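Local structure of kappa-carrageenase (Pseudoalteromonas carrageenovora, 1DYP) at residues Ser108-Val113 with Glu142-Ser147; Val113-Trp118 with Leu229-Arg234; Ser136-Val141 with Leu219-Gln224; Lys201-Trp206 with Glu215-Tyr220. The protein catalyses the endohydrolysis of (1->4)-beta-D-linkages between D-galactose 4-sulfate and 3,6-anhydro-D-galactose in kappa-carrageenans, here represented by its catalytic domain. The protein carries 1 engineered substitution. All blocks are in the same frame, centred on the assembly; numbering follows the deposited sequence.

Contact 1. Residues Ser108-Val113 with Glu142-Ser147; sequences STFPGV and ELTQKS
Phe110 turns the edge of its ring to the backbone of Lys146 and Ser147. Its CG stands anti to the backbone N (chi1 175°), which carries the ring across until Phe110 CZ lies 3.3 Å from Lys146 O and 3.5 Å from Ser147 O. Both carbonyl oxygens sit near the ring plane, against the slightly positive C-H edge. Nearer the backbone, Phe110 CD1 touches Thr144 CB at 3.5 Å. With an alanine here the two carbonyls would probably lose their aromatic edge and Thr144 its packing partner, leaving a gap between the loops. Pro111, which follows a cis peptide bond, places its CB over one face of the same ring. Gly112 N then donates to a water 2.8 Å away, which donates in turn to Thr144 O. At Val113 the carbonyl makes the approach: Val113 O is 2.9 Å from Thr144 OG1, although the hydroxyl proton has a second acceptor within reach. Beyond the interface, Lys146 NZ forms a salt bridge with Asp153 of strand 151-162. The first loop leads from strand 98-105 into strand 113-120; the other follows strand 141-142, which ends at the proton donor Glu142, and leads to strand 151-162.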
# COMPACT_ATOMS: atom_id res chain seq x y z
N SER A 108 -1.40 1.45 16.78
CA SER A 108 -2.15 2.12 17.84
C SER A 108 -2.06 3.64 17.77
O SER A 108 -3.02 4.34 18.10
CB SER A 108 -1.67 1.65 19.21
OG SER A 108 -0.34 2.07 19.46
N THR A 109 -0.92 4.15 17.34
CA THR A 109 -0.72 5.59 17.26
C THR A 109 -1.47 6.25 16.10
O THR A 109 -1.48 5.75 14.98
CB THR A 109 0.78 5.91 17.13
OG1 THR A 109 1.45 5.49 18.33
CG2 THR A 109 1.01 7.41 16.92
N PHE A 110 -2.12 7.37 16.40
CA PHE A 110 -2.87 8.14 15.41
C PHE A 110 -3.08 9.55 15.93
O PHE A 110 -3.54 9.74 17.05
CB PHE A 110 -4.23 7.52 15.13
CG PHE A 110 -5.08 8.35 14.21
CD1 PHE A 110 -4.83 8.37 12.84
CD2 PHE A 110 -6.11 9.14 14.71
CE1 PHE A 110 -5.59 9.17 11.98
CE2 PHE A 110 -6.87 9.95 13.87
CZ PHE A 110 -6.61 9.97 12.50
N PRO A 111 -2.79 10.56 15.10
CA PRO A 111 -2.27 10.44 13.73
C PRO A 111 -0.76 10.30 13.69
O PRO A 111 -0.07 10.54 14.68
CB PRO A 111 -2.75 11.73 13.08
CG PRO A 111 -2.60 12.72 14.21
CD PRO A 111 -3.17 11.96 15.39
N GLY A 112 -0.24 9.92 12.52
CA GLY A 112 1.19 9.79 12.37
C GLY A 112 1.66 8.71 11.41
O GLY A 112 2.71 8.85 10.79
N VAL A 113 0.89 7.62 11.30
CA VAL A 113 1.27 6.53 10.41
C VAL A 113 0.09 5.96 9.65
O VAL A 113 -1.06 6.06 10.09
CB VAL A 113 1.95 5.36 11.16
CG1 VAL A 113 3.22 5.86 11.85
CG2 VAL A 113 0.99 4.75 12.17
N GLU A 142 -5.61 1.90 2.80
CA GLU A 142 -4.65 2.78 3.42
C GLU A 142 -5.40 3.25 4.64
O GLU A 142 -6.42 3.94 4.53
CB GLU A 142 -4.29 3.94 2.50
CG GLU A 142 -3.19 3.57 1.51
CD GLU A 142 -2.95 4.64 0.49
OE1 GLU A 142 -3.81 4.82 -0.39
OE2 GLU A 142 -1.90 5.31 0.58
N LEU A 143 -4.93 2.83 5.80
CA LEU A 143 -5.58 3.17 7.05
C LEU A 143 -5.02 4.40 7.72
O LEU A 143 -3.89 4.82 7.46
CB LEU A 143 -5.47 2.00 8.03
CG LEU A 143 -6.17 0.69 7.67
CD1 LEU A 143 -5.76 -0.40 8.64
CD2 LEU A 143 -7.68 0.91 7.70
N THR A 144 -5.84 4.97 8.59
CA THR A 144 -5.49 6.12 9.41
C THR A 144 -4.61 7.21 8.79
O THR A 144 -3.61 7.61 9.37
CB THR A 144 -4.82 5.61 10.72
OG1 THR A 144 -3.65 4.83 10.41
CG2 THR A 144 -5.80 4.72 11.49
N GLN A 145 -4.99 7.69 7.61
CA GLN A 145 -4.22 8.77 6.99
C GLN A 145 -5.10 9.99 6.75
O GLN A 145 -4.69 10.94 6.08
CB GLN A 145 -3.57 8.31 5.68
CG GLN A 145 -4.53 8.01 4.54
CD GLN A 145 -3.82 7.84 3.22
OE1 GLN A 145 -2.59 7.97 3.13
NE2 GLN A 145 -4.58 7.55 2.16
N LYS A 146 -6.31 9.97 7.30
CA LYS A 146 -7.23 11.09 7.16
C LYS A 146 -7.45 11.73 8.54
O LYS A 146 -6.82 11.33 9.52
CB LYS A 146 -8.56 10.63 6.55
CG LYS A 146 -8.48 10.25 5.07
CD LYS A 146 -8.23 11.47 4.18
CE LYS A 146 -8.36 11.14 2.70
NZ LYS A 146 -7.22 10.32 2.19
N SER A 147 -8.35 12.71 8.61
CA SER A 147 -8.59 13.42 9.87
C SER A 147 -9.15 12.55 11.00
O SER A 147 -8.77 12.72 12.16
CB SER A 147 -9.53 14.61 9.64
OG SER A 147 -10.86 14.19 9.41
O HOH W 1 -1.88 9.49 10.31

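Contact 2. Residues Val113-Trp118 with Leu229-Arg234; sequences VSPAFW and LSQGLR
Ala116 and Ser230 form one of two hydrogen-bonded pairs that join strands 113-120 and 225-233 as antiparallel neighbours in the beta-jelly-roll sandwich of the GH16 fold. Ala116 N reaches Ser230 O at 2.7 Å and Ser230 N reaches Ala116 O at 3.0 Å. Ser114 and Gly232 repeat the exchange, the bond from Ser114 N to Gly232 O measuring 2.8 Å. The indole of Trp118 adds a side-chain bond: Trp118 NE1 donates to Ser230 OG over 3.0 Å, the hydroxyl tilted 15° from the ring plane. Trp118 also packs beside the catalytic Asp139.

Side chains divide between two faces. Val113, Pro115, Phe117, Leu229, Gln231 and Leu233 share one, where Phe117 and Leu229 also touch strand 98-105. There Leu229 CD2 presses against Phe117 CD1 at 3.4 Å. Gln231, with CG anti to the backbone N (chi1 -177°), brings its OE1 beside the proline, 3.5 Å from Pro115 CG, while its CD and NE2 lie against the Val113 side chain; NE2 is bonded to Thr59 OG1.

The other face carries Ser114, Ala116 and Ser230, and Arg234, important for substrate recognition, folds back over it. Its NE is held by Gln145 OE1, while Ser114 CB lies against one guanidinium face. Gly232, having no CB, leaves room for Arg234 NH1. Within its own segment Arg234 NH1 donates to Leu233 O at 2.9 Å, the acceptor lying in the guanidinium plane and the donor standing well above the carbonyl plane.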
# COMPACT_ATOMS: atom_id res chain seq x y z
N VAL A 113 0.89 7.62 11.30
CA VAL A 113 1.27 6.53 10.41
C VAL A 113 0.09 5.96 9.65
O VAL A 113 -1.06 6.06 10.09
CB VAL A 113 1.95 5.36 11.16
CG1 VAL A 113 3.22 5.86 11.85
CG2 VAL A 113 0.99 4.75 12.17
N SER A 114 0.38 5.33 8.52
CA SER A 114 -0.65 4.73 7.69
C SER A 114 -0.35 3.32 7.23
O SER A 114 0.47 3.11 6.32
CB SER A 114 -0.92 5.61 6.46
OG SER A 114 -1.88 5.00 5.61
N PRO A 115 -0.98 2.32 7.86
CA PRO A 115 -0.78 0.92 7.48
C PRO A 115 -1.35 0.82 6.08
O PRO A 115 -2.40 1.41 5.79
CB PRO A 115 -1.63 0.16 8.49
CG PRO A 115 -1.57 1.03 9.71
CD PRO A 115 -1.72 2.42 9.13
N ALA A 116 -0.68 0.09 5.20
CA ALA A 116 -1.15 -0.02 3.83
C ALA A 116 -0.98 -1.42 3.25
O ALA A 116 0.00 -2.11 3.54
CB ALA A 116 -0.41 0.99 2.94
N PHE A 117 -1.96 -1.81 2.46
CA PHE A 117 -1.96 -3.08 1.75
C PHE A 117 -2.24 -2.60 0.34
O PHE A 117 -3.30 -2.03 0.06
CB PHE A 117 -3.06 -4.00 2.28
CG PHE A 117 -3.20 -5.29 1.53
CD1 PHE A 117 -2.08 -5.96 1.04
CD2 PHE A 117 -4.45 -5.86 1.34
CE1 PHE A 117 -2.21 -7.17 0.36
CE2 PHE A 117 -4.60 -7.07 0.67
CZ PHE A 117 -3.48 -7.73 0.18
N TRP A 118 -1.28 -2.80 -0.54
CA TRP A 118 -1.41 -2.31 -1.90
C TRP A 118 -0.51 -3.07 -2.86
O TRP A 118 0.17 -4.01 -2.47
CB TRP A 118 -1.04 -0.82 -1.91
CG TRP A 118 0.33 -0.53 -1.34
CD1 TRP A 118 0.79 -0.88 -0.10
CD2 TRP A 118 1.40 0.17 -1.98
NE1 TRP A 118 2.09 -0.45 0.06
CE2 TRP A 118 2.49 0.20 -1.07
CE3 TRP A 118 1.55 0.78 -3.23
CZ2 TRP A 118 3.70 0.82 -1.38
CZ3 TRP A 118 2.77 1.40 -3.53
CH2 TRP A 118 3.83 1.41 -2.61
N LEU A 229 2.84 -4.81 1.63
CA LEU A 229 2.31 -4.50 2.95
C LEU A 229 3.37 -3.54 3.49
O LEU A 229 4.56 -3.86 3.50
CB LEU A 229 2.23 -5.76 3.81
CG LEU A 229 1.13 -6.75 3.40
CD1 LEU A 229 1.45 -8.14 3.94
CD2 LEU A 229 -0.21 -6.26 3.92
N SER A 230 2.95 -2.36 3.93
CA SER A 230 3.92 -1.40 4.43
C SER A 230 3.24 -0.36 5.29
O SER A 230 2.03 -0.19 5.24
CB SER A 230 4.62 -0.70 3.27
OG SER A 230 3.70 0.03 2.49
N GLN A 231 4.04 0.34 6.09
CA GLN A 231 3.49 1.39 6.93
C GLN A 231 4.23 2.68 6.63
O GLN A 231 5.45 2.76 6.76
CB GLN A 231 3.63 1.02 8.41
CG GLN A 231 3.01 2.04 9.34
CD GLN A 231 2.71 1.47 10.70
OE1 GLN A 231 1.70 0.80 10.90
NE2 GLN A 231 3.60 1.73 11.66
N GLY A 232 3.48 3.68 6.19
CA GLY A 232 4.09 4.96 5.86
C GLY A 232 3.89 6.01 6.92
O GLY A 232 3.09 5.85 7.83
N LEU A 233 4.64 7.10 6.80
CA LEU A 233 4.56 8.21 7.74
C LEU A 233 3.55 9.23 7.22
O LEU A 233 3.38 9.39 6.01
CB LEU A 233 5.94 8.86 7.87
CG LEU A 233 6.22 9.73 9.10
CD1 LEU A 233 6.22 8.87 10.37
CD2 LEU A 233 7.57 10.41 8.92
N ARG A 234 2.87 9.92 8.14
CA ARG A 234 1.86 10.91 7.78
C ARG A 234 1.89 12.09 8.75
O ARG A 234 2.69 12.12 9.69
CB ARG A 234 0.47 10.27 7.81
CG ARG A 234 0.26 9.14 6.81
CD ARG A 234 0.26 9.66 5.38
NE ARG A 234 -0.15 8.65 4.41
CZ ARG A 234 0.67 7.79 3.82
NH1 ARG A 234 1.97 7.80 4.10
NH2 ARG A 234 0.19 6.91 2.94

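Contact 3. Residues Ser136-Val141 with Leu219-Gln224; sequences SEIDVV and LYWHRQ
Ser136 points its hydroxyl into the bend made by Tyr220 to Arg223 and donates from OG to Tyr220 O at 2.7 Å. The carbonyl receives it at a tilt, 26° out of its plane. With OG anti to its own carbonyl carbon (chi1 -62°), Ser136 also sets this oxygen against CB, CG and CD of Arg223, the last 3.4 Å from Ser136 OG. The arginine turns at chi3, and its guanidinium, with Ser136 N near its edge, donates from NE to Ser121 OG and from NH2 to Thr122 O.

Trp221 packs against Glu137 and Ile138. CD1 and NE1 of its indole lie next to the strand backbone, with Glu137 N in plane at the ring edge, 3.4 Å from Trp221 CD1. Trp221 NE1 passes close to Glu137 O but is bonded to His157 O instead. Ile138 crosses Trp221 at a slant, its CD1 resting 3.9 Å from Trp221 CB, while Tyr220 CB covers the centre of one indole face. The nucleophile Glu137 sends its CB away from this packing, and its OE1 is bonded to Tyr135 OH.

Glu137, Asp139 and Glu142 follow the E-x-D-x-x-E spacing of bulged GH16 catalytic strands, with Val140 and Val141 forming a classic beta bulge opposite Phe117. Strand 133-139 lies between strands 113-120 and 151-162, and the loop packed on it connects strand 211-217 to strand 225-233.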
# COMPACT_ATOMS: atom_id res chain seq x y z
N SER A 136 0.93 1.55 -12.68
CA SER A 136 -0.35 1.11 -12.12
C SER A 136 -0.18 0.81 -10.64
O SER A 136 0.76 0.12 -10.24
CB SER A 136 -0.85 -0.16 -12.82
OG SER A 136 -1.09 0.05 -14.20
N GLU A 137 -1.10 1.32 -9.83
CA GLU A 137 -1.06 1.09 -8.39
C GLU A 137 -2.47 0.91 -7.86
O GLU A 137 -3.34 1.75 -8.08
CB GLU A 137 -0.42 2.28 -7.67
CG GLU A 137 -0.37 2.14 -6.15
CD GLU A 137 0.08 3.41 -5.45
OE1 GLU A 137 0.86 4.17 -6.06
OE2 GLU A 137 -0.33 3.65 -4.30
N ILE A 138 -2.70 -0.21 -7.19
CA ILE A 138 -4.00 -0.48 -6.59
C ILE A 138 -3.79 -0.53 -5.09
O ILE A 138 -3.01 -1.34 -4.58
CB ILE A 138 -4.60 -1.82 -7.05
CG1 ILE A 138 -4.88 -1.79 -8.56
CG2 ILE A 138 -5.91 -2.08 -6.29
CD1 ILE A 138 -5.49 -3.07 -9.12
N ASP A 139 -4.47 0.35 -4.37
CA ASP A 139 -4.35 0.39 -2.92
C ASP A 139 -5.55 -0.32 -2.32
O ASP A 139 -6.66 0.19 -2.34
CB ASP A 139 -4.29 1.85 -2.47
CG ASP A 139 -3.21 2.61 -3.20
OD1 ASP A 139 -2.02 2.29 -2.99
OD2 ASP A 139 -3.55 3.52 -3.99
N VAL A 140 -5.32 -1.53 -1.81
CA VAL A 140 -6.41 -2.30 -1.22
C VAL A 140 -6.98 -1.51 -0.06
O VAL A 140 -8.19 -1.39 0.10
CB VAL A 140 -5.93 -3.68 -0.75
CG1 VAL A 140 -7.12 -4.49 -0.23
CG2 VAL A 140 -5.26 -4.41 -1.91
N VAL A 141 -6.08 -0.98 0.76
CA VAL A 141 -6.49 -0.13 1.87
C VAL A 141 -5.31 0.67 2.39
O VAL A 141 -4.17 0.22 2.38
CB VAL A 141 -7.09 -0.94 3.06
CG1 VAL A 141 -6.03 -1.82 3.71
CG2 VAL A 141 -7.67 0.02 4.09
N LEU A 219 -9.51 0.94 -15.67
CA LEU A 219 -9.06 1.68 -16.84
C LEU A 219 -7.56 1.64 -17.03
O LEU A 219 -7.07 1.46 -18.15
CB LEU A 219 -9.49 3.14 -16.73
CG LEU A 219 -10.97 3.44 -16.49
CD1 LEU A 219 -11.15 4.93 -16.23
CD2 LEU A 219 -11.78 3.00 -17.70
N TYR A 220 -6.83 1.79 -15.93
CA TYR A 220 -5.37 1.85 -16.00
C TYR A 220 -4.61 0.94 -15.05
O TYR A 220 -3.49 1.25 -14.66
CB TYR A 220 -4.93 3.30 -15.73
CG TYR A 220 -5.78 4.33 -16.44
CD1 TYR A 220 -5.83 4.38 -17.83
CD2 TYR A 220 -6.53 5.26 -15.72
CE1 TYR A 220 -6.61 5.32 -18.48
CE2 TYR A 220 -7.32 6.21 -16.37
CZ TYR A 220 -7.35 6.24 -17.75
OH TYR A 220 -8.11 7.17 -18.42
N TRP A 221 -5.20 -0.19 -14.68
CA TRP A 221 -4.54 -1.09 -13.74
C TRP A 221 -4.42 -2.52 -14.26
O TRP A 221 -4.92 -3.47 -13.65
CB TRP A 221 -5.28 -1.01 -12.40
CG TRP A 221 -5.26 0.40 -11.88
CD1 TRP A 221 -4.24 1.00 -11.20
CD2 TRP A 221 -6.22 1.43 -12.17
NE1 TRP A 221 -4.49 2.35 -11.06
CE2 TRP A 221 -5.70 2.64 -11.64
CE3 TRP A 221 -7.45 1.46 -12.83
CZ2 TRP A 221 -6.37 3.86 -11.76
CZ3 TRP A 221 -8.13 2.68 -12.94
CH2 TRP A 221 -7.58 3.86 -12.40
N HIS A 222 -3.74 -2.66 -15.39
CA HIS A 222 -3.53 -3.96 -16.01
C HIS A 222 -2.06 -4.36 -16.02
O HIS A 222 -1.69 -5.44 -16.49
CB HIS A 222 -4.07 -3.97 -17.44
CG HIS A 222 -5.51 -3.58 -17.55
ND1 HIS A 222 -5.90 -2.28 -17.79
CD2 HIS A 222 -6.64 -4.30 -17.43
CE1 HIS A 222 -7.22 -2.22 -17.81
NE2 HIS A 222 -7.70 -3.43 -17.59
N ARG A 223 -1.20 -3.48 -15.50
CA ARG A 223 0.22 -3.76 -15.44
C ARG A 223 0.54 -4.77 -14.35
O ARG A 223 -0.29 -5.04 -13.48
CB ARG A 223 1.01 -2.47 -15.18
CG ARG A 223 1.08 -1.53 -16.37
CD ARG A 223 1.80 -0.24 -16.01
NE ARG A 223 3.18 -0.46 -15.58
CZ ARG A 223 4.18 -0.81 -16.39
NH1 ARG A 223 3.97 -0.97 -17.69
NH2 ARG A 223 5.40 -0.97 -15.90
N GLN A 224 1.74 -5.33 -14.42
CA GLN A 224 2.21 -6.29 -13.43
C GLN A 224 2.56 -5.52 -12.17
O GLN A 224 3.37 -4.59 -12.21
CB GLN A 224 3.44 -7.02 -13.96
CG GLN A 224 3.15 -8.00 -15.08
CD GLN A 224 2.32 -9.16 -14.60
OE1 GLN A 224 2.63 -9.79 -13.59
NE2 GLN A 224 1.25 -9.47 -15.33

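Contact 4. Residues Lys201-Trp206 with Glu215-Tyr220; sequences KDKITW and EKDNLY. With CD (cadmium ion), chain B.
Lys203 and Asp217 form a salt bridge between the two strands, with Lys203 NZ an unusually short 2.5 Å from Asp217 OD1. The ammonium approaches on the syn side of the carboxylate, 23° out of its plane. A bend at chi2 (-79°) turns the lysine so that the two side chains run side by side. The same oxygen also accepts from a water, 3.0 Å from Asp217 OD1, which donates as well to Asp202 O. A methionine in place of Lys203 would probably leave Asp217 without its charged mate, its carboxylate freer to turn away from the strand.

A cadmium ion sits at the end of Glu215, chelated at 2.4 Å by both Glu215 OE1 and Glu215 OE2. A water and two atoms from elsewhere in the structure complete its ligands. The glutamate reaches it with an extended chain lying alongside Thr205.

Behind these charged groups the backbones hold the strands in register. Ile204 N donates to Lys216 O and Lys216 N to Ile204 O, each over 2.9 Å; Asn218 N adds a bond to Asp202 O. On the face of Ile204 and Lys216, the six-membered ring of Trp206 meets the lysine's aliphatic start, Trp206 CZ3 lying 3.6 Å from Lys216 CG. The polar ends go elsewhere: Trp206 NE1 to Asp139 O, and Lys216 NZ to carbonyls at Pro175, Gln176 and His179. The whole is an antiparallel beta hairpin, strands 203-208 and 211-217, leaving through an inverse gamma turn centred on Asn218.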
# COMPACT_ATOMS: atom_id res chain seq x y z
N LYS A 201 -10.00 -7.59 -15.47
CA LYS A 201 -9.60 -6.66 -16.51
C LYS A 201 -10.60 -5.52 -16.66
O LYS A 201 -10.26 -4.46 -17.19
CB LYS A 201 -9.44 -7.37 -17.85
CG LYS A 201 -10.66 -8.15 -18.31
CD LYS A 201 -10.48 -8.63 -19.74
CE LYS A 201 -9.11 -9.26 -19.97
NZ LYS A 201 -8.85 -10.44 -19.09
N ASP A 202 -11.82 -5.72 -16.17
CA ASP A 202 -12.86 -4.71 -16.29
C ASP A 202 -13.24 -3.94 -15.03
O ASP A 202 -13.65 -2.78 -15.11
CB ASP A 202 -14.13 -5.34 -16.85
CG ASP A 202 -13.90 -6.04 -18.17
OD1 ASP A 202 -13.31 -5.42 -19.08
OD2 ASP A 202 -14.30 -7.21 -18.30
N LYS A 203 -13.10 -4.58 -13.87
CA LYS A 203 -13.50 -3.93 -12.62
C LYS A 203 -12.55 -4.18 -11.45
O LYS A 203 -11.80 -5.15 -11.43
CB LYS A 203 -14.88 -4.43 -12.19
CG LYS A 203 -15.97 -4.31 -13.24
CD LYS A 203 -16.50 -2.90 -13.35
CE LYS A 203 -17.57 -2.83 -14.42
NZ LYS A 203 -18.20 -1.50 -14.51
N ILE A 204 -12.62 -3.27 -10.48
CA ILE A 204 -11.83 -3.38 -9.26
C ILE A 204 -12.86 -3.15 -8.15
O ILE A 204 -13.54 -2.12 -8.13
CB ILE A 204 -10.73 -2.31 -9.19
CG1 ILE A 204 -9.84 -2.40 -10.43
CG2 ILE A 204 -9.88 -2.51 -7.93
CD1 ILE A 204 -8.81 -1.30 -10.54
N THR A 205 -12.98 -4.13 -7.26
CA THR A 205 -13.95 -4.06 -6.17
C THR A 205 -13.24 -4.25 -4.83
O THR A 205 -12.54 -5.24 -4.64
CB THR A 205 -15.02 -5.14 -6.33
OG1 THR A 205 -15.62 -5.01 -7.62
CG2 THR A 205 -16.10 -5.01 -5.25
N TRP A 206 -13.44 -3.31 -3.92
CA TRP A 206 -12.81 -3.34 -2.61
C TRP A 206 -13.74 -3.85 -1.52
O TRP A 206 -14.94 -3.57 -1.54
CB TRP A 206 -12.32 -1.95 -2.22
CG TRP A 206 -11.14 -1.42 -2.98
CD1 TRP A 206 -9.85 -1.34 -2.53
CD2 TRP A 206 -11.15 -0.79 -4.27
NE1 TRP A 206 -9.07 -0.67 -3.45
CE2 TRP A 206 -9.84 -0.32 -4.52
CE3 TRP A 206 -12.14 -0.56 -5.24
CZ2 TRP A 206 -9.49 0.36 -5.70
CZ3 TRP A 206 -11.80 0.13 -6.41
CH2 TRP A 206 -10.48 0.58 -6.62
N GLU A 215 -15.68 0.44 -5.75
CA GLU A 215 -15.72 -0.19 -7.06
C GLU A 215 -15.39 0.87 -8.10
O GLU A 215 -15.91 1.98 -8.05
CB GLU A 215 -17.08 -0.80 -7.40
CG GLU A 215 -17.04 -1.48 -8.79
CD GLU A 215 -18.38 -1.99 -9.29
OE1 GLU A 215 -19.42 -1.41 -8.93
OE2 GLU A 215 -18.38 -2.96 -10.08
N LYS A 216 -14.51 0.50 -9.02
CA LYS A 216 -14.10 1.39 -10.09
C LYS A 216 -13.90 0.55 -11.34
O LYS A 216 -13.76 -0.67 -11.26
CB LYS A 216 -12.75 2.05 -9.77
CG LYS A 216 -12.71 2.90 -8.52
CD LYS A 216 -13.58 4.14 -8.65
CE LYS A 216 -13.40 5.03 -7.44
NZ LYS A 216 -14.40 6.15 -7.40
N ASP A 217 -13.91 1.19 -12.50
CA ASP A 217 -13.66 0.46 -13.72
C ASP A 217 -12.15 0.35 -13.83
O ASP A 217 -11.42 1.28 -13.47
CB ASP A 217 -14.24 1.20 -14.92
CG ASP A 217 -15.74 1.08 -14.99
OD1 ASP A 217 -16.22 -0.05 -15.20
OD2 ASP A 217 -16.43 2.10 -14.83
N ASN A 218 -11.66 -0.80 -14.28
CA ASN A 218 -10.22 -0.97 -14.40
C ASN A 218 -9.75 -0.36 -15.70
O ASN A 218 -9.61 -1.05 -16.71
CB ASN A 218 -9.84 -2.44 -14.35
CG ASN A 218 -8.34 -2.63 -14.26
OD1 ASN A 218 -7.58 -1.69 -14.51
ND2 ASN A 218 -7.91 -3.83 -13.91
N LEU A 219 -9.51 0.94 -15.67
CA LEU A 219 -9.06 1.68 -16.84
C LEU A 219 -7.56 1.64 -17.03
O LEU A 219 -7.07 1.46 -18.15
CB LEU A 219 -9.49 3.14 -16.73
CG LEU A 219 -10.97 3.44 -16.49
CD1 LEU A 219 -11.15 4.93 -16.23
CD2 LEU A 219 -11.78 3.00 -17.70
N TYR A 220 -6.83 1.79 -15.93
CA TYR A 220 -5.37 1.85 -16.00
C TYR A 220 -4.61 0.94 -15.05
O TYR A 220 -3.49 1.25 -14.66
CB TYR A 220 -4.93 3.30 -15.73
CG TYR A 220 -5.78 4.33 -16.44
CD1 TYR A 220 -5.83 4.38 -17.83
CD2 TYR A 220 -6.53 5.26 -15.72
CE1 TYR A 220 -6.61 5.32 -18.48
CE2 TYR A 220 -7.32 6.21 -16.37
CZ TYR A 220 -7.35 6.24 -17.75
OH TYR A 220 -8.11 7.17 -18.42
CD CD B . -20.58 -2.48 -10.76
O HOH W 2 -14.65 -1.55 -17.27
O HOH W 3 -18.20 -5.51 -7.87
O HOH W 4 -21.35 -4.13 -9.27

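Overall arrangement
The four contacts lie within the GH16 jelly-roll domain. Contacts 1 and 2 have centres 9 Å apart, share Val113 and touch through Gln145 and Arg234, whereas contacts 3 and 4, also 9 Å apart, share Leu219 and Tyr220. Contact 2, nearest the centre of the molecule, touches contact 3, about 17 Å away between centres, through neighbouring strands 113-120 and 133-139; contact 1 also runs on from contact 3 along the chain. Contacts 1 and 4 are about 26 Å apart and do not touch. The segments of contacts 1 and 2 alternate in sequence, and those of contacts 3 and 4 all lie between the two strands of contact 2. Contacts 1 to 3 gather Glu137, Asp139, Glu142 and Arg234, with the contact 4 hairpin alongside.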